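Local coordinates for uncharacterized protein Atu1656 (Agrobacterium tumefaciens, PDB 2OJH), which is of unknown function but belongs to the TolB family and folds as a six-bladed beta-propeller, a scaffold that often serves in protein-protein recognition, at residues Arg32-Val37 against Phe286-Tyr291; Glu42-Pro47 against Tyr65-Ala70; Ile187-Ser192 against Ser207-Ile212. All coordinates share one frame; numbering follows the deposited sequence. Where two conformers were deposited one is given.

Interaction 1. Residues Arg32-Val37 against Phe286-Tyr291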
loop_
_atom_site.group_PDB
_atom_site.type_symbol
_atom_site.label_atom_id
_atom_site.label_comp_id
_atom_site.label_asym_id
_atom_site.label_seq_id
_atom_site.Cartn_x
_atom_site.Cartn_y
_atom_site.Cartn_z
ATOM N N ARG A 32 -8.901 -19.611 -4.309
ATOM C CA ARG A 32 -10.024 -18.685 -4.162
ATOM C C ARG A 32 -10.739 -18.868 -2.807
ATOM O O ARG A 32 -11.951 -18.734 -2.699
ATOM C CB ARG A 32 -10.975 -18.757 -5.374
ATOM C CG ARG A 32 -10.295 -18.395 -6.731
ATOM C CD ARG A 32 -9.980 -16.914 -6.801
ATOM N NE ARG A 32 -9.124 -16.518 -7.922
ATOM C CZ ARG A 32 -9.558 -15.902 -9.015
ATOM N NH1 ARG A 32 -10.849 -15.627 -9.163
ATOM N NH2 ARG A 32 -8.697 -15.573 -9.972
ATOM N N LYS A 33 -9.950 -19.161 -1.774
ATOM C CA LYS A 33 -10.444 -19.300 -0.406
ATOM C C LYS A 33 -9.975 -18.109 0.431
ATOM O O LYS A 33 -8.827 -17.663 0.286
ATOM C CB LYS A 33 -9.856 -20.543 0.274
ATOM C CG LYS A 33 -10.019 -21.871 -0.444
ATOM C CD LYS A 33 -11.279 -22.576 -0.073
ATOM C CE LYS A 33 -12.294 -22.438 -1.193
ATOM N NZ LYS A 33 -12.817 -23.795 -1.460
HETATM N N MSE A 34 -10.842 -17.657 1.340
HETATM C CA MSE A 34 -10.485 -16.620 2.319
HETATM C C MSE A 34 -10.371 -17.165 3.739
HETATM O O MSE A 34 -10.901 -18.240 4.054
HETATM C CB MSE A 34 -11.466 -15.427 2.270
HETATM C CG MSE A 34 -12.933 -15.764 2.569
HETATM SE SE MSE A 34 -13.752 -14.252 3.516
HETATM C CE MSE A 34 -12.583 -14.317 5.100
ATOM N N ARG A 35 -9.675 -16.431 4.599
ATOM C CA ARG A 35 -9.623 -16.760 6.021
ATOM C C ARG A 35 -9.622 -15.476 6.856
ATOM O O ARG A 35 -9.111 -14.455 6.400
ATOM C CB ARG A 35 -8.403 -17.640 6.336
ATOM C CG ARG A 35 -7.302 -17.008 7.193
ATOM C CD ARG A 35 -6.401 -18.093 7.758
ATOM N NE ARG A 35 -5.766 -17.735 9.027
ATOM C CZ ARG A 35 -4.461 -17.527 9.188
ATOM N NH1 ARG A 35 -3.980 -17.214 10.394
ATOM N NH2 ARG A 35 -3.635 -17.624 8.153
ATOM N N VAL A 36 -10.174 -15.554 8.067
ATOM C CA VAL A 36 -10.187 -14.434 9.007
ATOM C C VAL A 36 -9.024 -14.644 9.985
ATOM O O VAL A 36 -8.969 -15.655 10.708
ATOM C CB VAL A 36 -11.521 -14.384 9.764
ATOM C CG1 VAL A 36 -11.505 -13.296 10.843
ATOM C CG2 VAL A 36 -12.695 -14.203 8.791
ATOM N N VAL A 37 -8.087 -13.703 9.987
ATOM C CA VAL A 37 -6.967 -13.734 10.916
ATOM C C VAL A 37 -7.367 -13.182 12.277
ATOM O O VAL A 37 -7.027 -13.759 13.305
ATOM C CB VAL A 37 -5.787 -12.908 10.370
ATOM C CG1 VAL A 37 -4.593 -13.006 11.315
ATOM C CG2 VAL A 37 -5.400 -13.439 9.019
ATOM N N PHE A 286 -3.097 -12.583 -0.596
ATOM C CA PHE A 286 -2.874 -11.227 -0.090
ATOM C C PHE A 286 -3.698 -10.953 1.177
ATOM O O PHE A 286 -4.773 -11.559 1.372
ATOM C CB PHE A 286 -3.147 -10.200 -1.206
ATOM C CG PHE A 286 -4.562 -10.205 -1.690
ATOM C CD1 PHE A 286 -5.516 -9.492 -0.991
ATOM C CD2 PHE A 286 -4.930 -10.892 -2.859
ATOM C CE1 PHE A 286 -6.831 -9.476 -1.391
ATOM C CE2 PHE A 286 -6.262 -10.881 -3.295
ATOM C CZ PHE A 286 -7.213 -10.177 -2.572
ATOM N N ALA A 287 -3.201 -10.042 2.031
ATOM C CA ALA A 287 -3.904 -9.597 3.224
ATOM C C ALA A 287 -4.692 -8.311 2.911
ATOM O O ALA A 287 -4.297 -7.531 2.035
ATOM C CB ALA A 287 -2.887 -9.358 4.397
ATOM N N TYR A 288 -5.816 -8.131 3.605
ATOM C CA TYR A 288 -6.700 -6.970 3.428
ATOM C C TYR A 288 -7.574 -6.799 4.686
ATOM O O TYR A 288 -7.647 -7.710 5.530
ATOM C CB TYR A 288 -7.554 -7.118 2.150
ATOM C CG TYR A 288 -8.544 -8.257 2.228
ATOM C CD1 TYR A 288 -8.139 -9.579 1.989
ATOM C CD2 TYR A 288 -9.891 -8.018 2.569
ATOM C CE1 TYR A 288 -9.053 -10.644 2.104
ATOM C CE2 TYR A 288 -10.800 -9.067 2.688
ATOM C CZ TYR A 288 -10.374 -10.369 2.431
ATOM O OH TYR A 288 -11.247 -11.400 2.568
ATOM N N VAL A 289 -8.216 -5.638 4.836
ATOM C CA VAL A 289 -9.139 -5.419 5.950
ATOM C C VAL A 289 -10.512 -5.160 5.393
ATOM O O VAL A 289 -10.675 -4.295 4.546
ATOM C CB VAL A 289 -8.743 -4.229 6.864
ATOM C CG1 VAL A 289 -9.563 -4.242 8.188
ATOM C CG2 VAL A 289 -7.223 -4.258 7.180
ATOM N N ARG A 290 -11.481 -5.921 5.888
ATOM C CA ARG A 290 -12.888 -5.717 5.607
ATOM C C ARG A 290 -13.419 -4.965 6.832
ATOM O O ARG A 290 -13.013 -5.240 7.962
ATOM C CB ARG A 290 -13.565 -7.099 5.449
ATOM C CG ARG A 290 -15.094 -7.127 5.398
ATOM C CD ARG A 290 -15.625 -8.594 5.526
ATOM N NE ARG A 290 -14.967 -9.454 4.548
ATOM C CZ ARG A 290 -15.380 -9.622 3.298
ATOM N NH1 ARG A 290 -16.487 -9.019 2.864
ATOM N NH2 ARG A 290 -14.695 -10.411 2.474
ATOM N N TYR A 291 -14.327 -4.024 6.611
ATOM C CA TYR A 291 -14.877 -3.264 7.721
ATOM C C TYR A 291 -16.346 -3.562 7.909
ATOM O O TYR A 291 -16.977 -4.172 7.053
ATOM C CB TYR A 291 -14.627 -1.759 7.545
ATOM C CG TYR A 291 -13.163 -1.439 7.520
ATOM C CD1 TYR A 291 -12.448 -1.321 8.710
ATOM C CD2 TYR A 291 -12.484 -1.328 6.312
ATOM C CE1 TYR A 291 -11.089 -1.066 8.706
ATOM C CE2 TYR A 291 -11.114 -1.073 6.281
ATOM C CZ TYR A 291 -10.437 -0.940 7.485
ATOM O OH TYR A 291 -9.105 -0.693 7.501
#
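Met-34, modelled as selenomethionine, reaches from Arg32-Val37 to the side-chain ends of Tyr-288 and Arg-290 on Phe286-Tyr291. Its CB already points toward the other strand, and the chain crosses both partners at roughly a right angle. With CG tucked between the backbone N and the carbonyl carbon (chi1 60°) and further bends at chi2 and chi3, the chain curls so that three of its atoms lie at similar range from the phenol oxygen of Tyr-288. The selenium SE of Met-34 stands 3.9 Å from OH of Tyr-288, while Met-34 CB is 4.0 Å and Met-34 CE 4.1 Å from that same OH. Tyr-288 therefore meets its neighbour with the hydroxyl end and not with a ring face. Its CB heads neither toward nor away from Arg32-Val37, and the length of the ring brings the hydroxyl over. Arg-290, two residues on and so on the same side of the strand, has its chain extended as far as CD and then turned at chi3 (-52°), which carries NH2 of Arg-290 to 4.1 Å from Met-34 SE, in an oblique approach to the guanidinium.

The two segments are not adjacent in their sheet. Strand 22-28 runs between them, and its Glu-25 is salt-bridged through OE1 to Arg-290 NE, weakly hydrogen-bonded to Tyr-288 OH, and touched by Met-34. Joining N-terminal strands 22-28 and 33-40 to C-terminal strand 285-291 in one blade is the "Velcro" closure of a propeller ring. The selenium, in the place of a methionine sulfur, probably adds only weak dispersion contact beside polar ends; Arg-290 has its stronger partner in Glu-25, which bonds Tyr-288 OH only weakly, so directionality comes from the carboxylate and not from Met-34.

Interaction 2. Residues Glu42-Pro47 against Tyr65-Ala70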
loop_
_atom_site.group_PDB
_atom_site.type_symbol
_atom_site.label_atom_id
_atom_site.label_comp_id
_atom_site.label_asym_id
_atom_site.label_seq_id
_atom_site.Cartn_x
_atom_site.Cartn_y
_atom_site.Cartn_z
ATOM N N GLU A 42 -11.641 -2.193 17.216
ATOM C CA GLU A 42 -10.751 -1.094 16.864
ATOM C C GLU A 42 -10.664 -0.924 15.348
ATOM O O GLU A 42 -11.143 -1.777 14.587
ATOM C CB GLU A 42 -9.357 -1.327 17.457
ATOM C CG GLU A 42 -9.369 -1.639 18.961
ATOM C CD GLU A 42 -9.778 -0.452 19.820
ATOM O OE1 GLU A 42 -9.571 0.707 19.402
ATOM O OE2 GLU A 42 -10.307 -0.677 20.928
ATOM N N LEU A 43 -10.060 0.181 14.917
ATOM C CA LEU A 43 -9.853 0.444 13.494
ATOM C C LEU A 43 -8.408 0.099 13.134
ATOM O O LEU A 43 -7.469 0.794 13.556
ATOM C CB LEU A 43 -10.163 1.918 13.192
ATOM C CG LEU A 43 -10.329 2.332 11.731
ATOM C CD1 LEU A 43 -11.606 1.740 11.168
ATOM C CD2 LEU A 43 -10.381 3.849 11.669
ATOM N N PHE A 44 -8.232 -1.005 12.410
ATOM C CA PHE A 44 -6.911 -1.460 12.005
ATOM C C PHE A 44 -6.872 -1.365 10.500
ATOM O O PHE A 44 -7.901 -1.583 9.841
ATOM C CB PHE A 44 -6.653 -2.900 12.448
ATOM C CG PHE A 44 -6.013 -3.002 13.787
ATOM C CD1 PHE A 44 -6.710 -2.638 14.940
ATOM C CD2 PHE A 44 -4.689 -3.414 13.894
ATOM C CE1 PHE A 44 -6.117 -2.723 16.191
ATOM C CE2 PHE A 44 -4.081 -3.493 15.152
ATOM C CZ PHE A 44 -4.794 -3.143 16.291
ATOM N N GLU A 45 -5.698 -1.040 9.955
ATOM C CA GLU A 45 -5.611 -0.653 8.546
ATOM C C GLU A 45 -4.415 -1.207 7.808
ATOM O O GLU A 45 -3.358 -1.402 8.392
ATOM C CB GLU A 45 -5.614 0.894 8.440
ATOM C CG GLU A 45 -6.903 1.507 9.040
ATOM C CD GLU A 45 -7.044 2.986 8.829
ATOM O OE1 GLU A 45 -7.492 3.378 7.731
ATOM O OE2 GLU A 45 -6.769 3.762 9.786
ATOM N N ALA A 46 -4.589 -1.439 6.507
ATOM C CA ALA A 46 -3.429 -1.480 5.572
ATOM C C ALA A 46 -2.318 -2.496 5.878
ATOM O O ALA A 46 -1.149 -2.139 6.168
ATOM C CB ALA A 46 -2.846 -0.036 5.381
ATOM N N PRO A 47 -2.666 -3.794 5.810
ATOM C CA PRO A 47 -1.668 -4.813 6.162
ATOM C C PRO A 47 -0.535 -4.958 5.117
ATOM O O PRO A 47 -0.798 -4.937 3.899
ATOM C CB PRO A 47 -2.514 -6.098 6.235
ATOM C CG PRO A 47 -3.649 -5.859 5.274
ATOM C CD PRO A 47 -3.965 -4.382 5.423
ATOM N N TYR A 65 1.576 -2.272 14.436
ATOM C CA TYR A 65 1.441 -3.552 15.135
ATOM C C TYR A 65 1.792 -4.764 14.270
ATOM O O TYR A 65 1.421 -4.822 13.091
ATOM C CB TYR A 65 -0.002 -3.734 15.624
ATOM C CG TYR A 65 -0.469 -2.704 16.611
ATOM C CD1 TYR A 65 -0.994 -1.493 16.183
ATOM C CD2 TYR A 65 -0.423 -2.958 17.977
ATOM C CE1 TYR A 65 -1.433 -0.526 17.105
ATOM C CE2 TYR A 65 -0.879 -2.009 18.901
ATOM C CZ TYR A 65 -1.374 -0.796 18.448
ATOM O OH TYR A 65 -1.820 0.157 19.337
ATOM N N ARG A 66 2.459 -5.750 14.871
ATOM C CA ARG A 66 2.644 -7.056 14.225
ATOM C C ARG A 66 1.553 -8.039 14.696
ATOM O O ARG A 66 1.278 -8.140 15.896
ATOM C CB ARG A 66 4.027 -7.643 14.548
ATOM C CG ARG A 66 5.206 -6.798 14.097
ATOM C CD ARG A 66 6.537 -7.456 14.451
ATOM N NE ARG A 66 7.581 -6.439 14.636
ATOM C CZ ARG A 66 7.898 -5.874 15.813
ATOM N NH1 ARG A 66 8.871 -4.961 15.883
ATOM N NH2 ARG A 66 7.240 -6.205 16.927
ATOM N N LEU A 67 0.936 -8.747 13.749
ATOM C CA LEU A 67 -0.027 -9.809 14.061
ATOM C C LEU A 67 0.490 -11.124 13.488
ATOM O O LEU A 67 0.560 -11.273 12.258
ATOM C CB LEU A 67 -1.387 -9.500 13.456
ATOM C CG LEU A 67 -2.269 -8.424 14.092
ATOM C CD1 LEU A 67 -1.699 -6.989 13.976
ATOM C CD2 LEU A 67 -3.607 -8.502 13.384
ATOM N N SER A 68 0.878 -12.043 14.372
ATOM C CA SER A 68 1.422 -13.333 13.957
ATOM C C SER A 68 0.379 -14.202 13.267
ATOM O O SER A 68 -0.755 -14.292 13.714
ATOM C CB SER A 68 2.001 -14.084 15.150
ATOM O OG SER A 68 2.613 -15.273 14.706
ATOM N N LEU A 69 0.790 -14.842 12.183
ATOM C CA LEU A 69 -0.095 -15.718 11.400
ATOM C C LEU A 69 -0.170 -17.159 11.926
ATOM O O LEU A 69 -1.031 -17.927 11.504
ATOM C CB LEU A 69 0.285 -15.688 9.922
ATOM C CG LEU A 69 -0.085 -14.353 9.253
ATOM C CD1 LEU A 69 0.496 -14.291 7.884
ATOM C CD2 LEU A 69 -1.606 -14.148 9.195
ATOM N N ALA A 70 0.721 -17.509 12.846
ATOM C CA ALA A 70 0.626 -18.774 13.594
ATOM C C ALA A 70 0.638 -18.437 15.073
ATOM O O ALA A 70 1.294 -17.484 15.500
ATOM C CB ALA A 70 1.778 -19.679 13.261
#
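Phe-44 and Tyr-65 form an aromatic pair that is neither a parallel stack nor an edge-to-face one. The ring planes are inclined at 49° with their centroids 5.3 Å apart, and the two side chains cross at about a right angle. Phe-44 leads with one side of its ring: CE2 of Phe-44 comes to 3.8 Å from CD1 of Tyr-65 and 4.0 Å from its CG, while Phe-44 CZ sits over one face of the tyrosine ring, displaced toward the rim. The touching therefore falls on the base of the tyrosine ring, far from its hydroxyl. In both residues CG lies anti to the carbonyl carbon (chi1 -91° for Phe-44, -62° for Tyr-65), which sends each ring toward the other segment.

An aliphatic contact extends the patch. Two residues along the strand, Leu-67 presents the same side as Tyr-65, and its CD1 lies 4.4 Å from Phe-44 CE2, approaching the phenylalanine ring obliquely. Leu-58 of strand 55-60 and Pro-75 also touch Phe-44, and Pro-75 reaches Tyr-65 as well.

Across the two segments the contact is apolar. Phe-44 N donates to Ser-22 OG, tying Phe-44 to strand 22-28. Within Tyr65-Ala70, Ser-68 OG lies 2.7 Å from Ala-70 O, in the carbonyl plane on a lone pair, a bond less certain because the serine has two conformers.

Strand 55-60 runs between strands 45-49 and 63-68, so the side chains meet across this intervening strand of a four-stranded antiparallel sheet: the up-and-down meander of a beta-propeller blade, with hydrophobic residues on its face.

Interaction 3. Residues Ile187-Ser192 against Ser207-Ile212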
loop_
_atom_site.group_PDB
_atom_site.type_symbol
_atom_site.label_atom_id
_atom_site.label_comp_id
_atom_site.label_asym_id
_atom_site.label_seq_id
_atom_site.Cartn_x
_atom_site.Cartn_y
_atom_site.Cartn_z
ATOM N N ILE A 187 6.785 0.682 -12.114
ATOM C CA ILE A 187 6.067 1.075 -10.905
ATOM C C ILE A 187 4.607 1.276 -11.352
ATOM O O ILE A 187 4.368 2.050 -12.264
ATOM C CB ILE A 187 6.646 2.375 -10.311
ATOM C CG1 ILE A 187 8.025 2.100 -9.651
ATOM C CG2 ILE A 187 5.658 3.007 -9.297
ATOM C CD1 ILE A 187 8.883 3.342 -9.517
ATOM N N TYR A 188 3.666 0.561 -10.731
ATOM C CA TYR A 188 2.233 0.719 -11.018
ATOM C C TYR A 188 1.701 1.748 -10.024
ATOM O O TYR A 188 2.173 1.831 -8.859
ATOM C CB TYR A 188 1.479 -0.613 -10.830
ATOM C CG TYR A 188 1.694 -1.632 -11.945
ATOM C CD1 TYR A 188 2.942 -2.232 -12.168
ATOM C CD2 TYR A 188 0.638 -1.977 -12.806
ATOM C CE1 TYR A 188 3.120 -3.157 -13.241
ATOM C CE2 TYR A 188 0.809 -2.894 -13.840
ATOM C CZ TYR A 188 2.041 -3.475 -14.050
ATOM O OH TYR A 188 2.171 -4.364 -15.076
ATOM N N PHE A 189 0.750 2.556 -10.486
ATOM C CA PHE A 189 0.208 3.651 -9.680
ATOM C C PHE A 189 -1.162 4.016 -10.256
ATOM O O PHE A 189 -1.601 3.396 -11.246
ATOM C CB PHE A 189 1.192 4.848 -9.665
ATOM C CG PHE A 189 1.344 5.541 -11.009
ATOM C CD1 PHE A 189 2.210 5.035 -11.995
ATOM C CD2 PHE A 189 0.618 6.694 -11.284
ATOM C CE1 PHE A 189 2.328 5.656 -13.228
ATOM C CE2 PHE A 189 0.736 7.342 -12.536
ATOM C CZ PHE A 189 1.593 6.808 -13.513
ATOM N N ASN A 190 -1.874 4.950 -9.624
ATOM C CA ASN A 190 -3.113 5.449 -10.262
ATOM C C ASN A 190 -3.048 6.931 -10.606
ATOM O O ASN A 190 -2.316 7.695 -9.985
ATOM C CB ASN A 190 -4.400 5.089 -9.469
ATOM C CG ASN A 190 -4.453 5.691 -8.061
ATOM O OD1 ASN A 190 -3.450 6.103 -7.469
ATOM N ND2 ASN A 190 -5.633 5.677 -7.498
ATOM N N SER A 191 -3.808 7.348 -11.616
ATOM C CA SER A 191 -3.728 8.717 -12.024
ATOM C C SER A 191 -5.123 9.174 -12.412
ATOM O O SER A 191 -5.911 8.383 -12.973
ATOM C CB SER A 191 -2.768 8.831 -13.219
ATOM O OG SER A 191 -2.645 10.168 -13.662
ATOM N N SER A 192 -5.431 10.436 -12.115
ATOM C CA SER A 192 -6.736 11.000 -12.467
ATOM C C SER A 192 -6.711 11.677 -13.822
ATOM O O SER A 192 -7.708 12.308 -14.213
ATOM C CB SER A 192 -7.149 12.060 -11.439
ATOM O OG SER A 192 -6.207 13.142 -11.432
ATOM N N SER A 207 10.940 6.806 -18.154
ATOM C CA SER A 207 11.108 7.179 -19.566
ATOM C C SER A 207 9.877 6.904 -20.419
ATOM O O SER A 207 9.706 7.479 -21.513
ATOM C CB SER A 207 12.324 6.470 -20.164
ATOM O OG SER A 207 12.133 5.066 -20.151
ATOM N N SER A 208 9.043 5.997 -19.928
ATOM C CA SER A 208 7.756 5.755 -20.536
ATOM C C SER A 208 6.733 5.468 -19.450
ATOM O O SER A 208 7.071 5.077 -18.324
ATOM C CB SER A 208 7.799 4.638 -21.583
ATOM O OG SER A 208 7.666 3.355 -21.005
ATOM N N VAL A 209 5.474 5.711 -19.813
ATOM C CA VAL A 209 4.309 5.552 -18.944
ATOM C C VAL A 209 3.170 5.049 -19.839
ATOM O O VAL A 209 3.137 5.356 -21.033
ATOM C CB VAL A 209 3.936 6.904 -18.246
ATOM C CG1 VAL A 209 3.516 7.976 -19.273
ATOM C CG2 VAL A 209 2.858 6.720 -17.169
ATOM N N GLU A 210 2.250 4.274 -19.276
ATOM C CA GLU A 210 1.128 3.708 -20.056
ATOM C C GLU A 210 -0.080 3.323 -19.201
ATOM O O GLU A 210 0.057 3.021 -18.019
ATOM C CB GLU A 210 1.585 2.526 -20.916
ATOM C CG GLU A 210 2.252 1.442 -20.129
ATOM C CD GLU A 210 2.917 0.384 -21.011
ATOM O OE1 GLU A 210 3.566 0.724 -22.028
ATOM O OE2 GLU A 210 2.795 -0.799 -20.682
ATOM N N ARG A 211 -1.261 3.350 -19.815
ATOM C CA ARG A 211 -2.499 3.126 -19.096
ATOM C C ARG A 211 -2.736 1.627 -18.960
ATOM O O ARG A 211 -2.568 0.877 -19.932
ATOM C CB ARG A 211 -3.668 3.780 -19.833
ATOM C CG ARG A 211 -4.937 3.875 -19.029
ATOM C CD ARG A 211 -5.997 4.560 -19.832
ATOM N NE ARG A 211 -7.282 4.610 -19.146
ATOM C CZ ARG A 211 -8.349 5.256 -19.612
ATOM N NH1 ARG A 211 -8.284 5.938 -20.759
ATOM N NH2 ARG A 211 -9.487 5.232 -18.926
ATOM N N ILE A 212 -3.157 1.205 -17.768
ATOM C CA ILE A 212 -3.419 -0.210 -17.497
ATOM C C ILE A 212 -4.883 -0.565 -17.272
ATOM O O ILE A 212 -5.310 -1.638 -17.708
ATOM C CB ILE A 212 -2.581 -0.719 -16.314
ATOM C CG1 ILE A 212 -1.082 -0.577 -16.638
ATOM C CG2 ILE A 212 -3.021 -2.143 -15.917
ATOM C CD1 ILE A 212 -0.541 -1.482 -17.736
#
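Tyr-188 and Phe-189 follow each other on strand 186-191 but take different first torsions, which bring each to its own partner on Ser207-Ile212. In Tyr-188, CG is anti to the carbonyl carbon (chi1 -75°); in Phe-189 it stands between the backbone N and the carbonyl carbon (chi1 68°). Neither CB heads straight for the other segment, yet both rings are long enough to arrive there. Ile-212 does point across, and its CG1 meets Tyr-188 CE2 at 4.1 Å. The approach to the tyrosine ring is oblique, and the two side chains cross at about a right angle.

On the other pair, Val-209 CG2 comes to the far edge of the phenylalanine ring, near its plane, 3.9 Å from Phe-189 CZ and 4.1 Å from Phe-189 CE1. Val-209 is deposited in two conformers, so this methyl contact is less certain than that of Ile-212. The backbone O of Ile-187 also lies at the edge of the Phe-189 ring, in its plane.

Both contacts are apolar. The polar end of Tyr-188 looks elsewhere, its OH hydrogen-bonded to Met-256 O and to Arg-201 NH2, and Arg-201 in turn is salt-bridged through NH1 to Glu-210.

Within the four-stranded antiparallel blade, strand 198-203 separates strand 186-191 from the outermost strand 209-211, and its Trp-200 touches Phe-189. Tyr-188 also packs on Pro-222 and Pro-224 of strand 217-224, so it bridges to the following blade, while Phe-189 touches Asn-175 of strand 175-180.

Each contact spans one intervening strand of its sheet. Interactions 1 and 2 belong to adjoining blades, their centres 11 Å apart, and they touch: Tyr-291 OH is 2.8 Å from Phe-44 O and Arg-35 NH1 is 3.2 Å from Leu-69 O, both probable hydrogen bonds. These bonds link the blade that closes the ring to the one that follows it in the chain. Interaction 3 lies across the molecule from interaction 2, centres 30 Å apart, and 27 Å from the centre of interaction 1; its nearest atoms are about 14 Å from either. Interaction 1 joins chain ends, whereas the other two are local. The function being unknown, the three are related here by the fold alone.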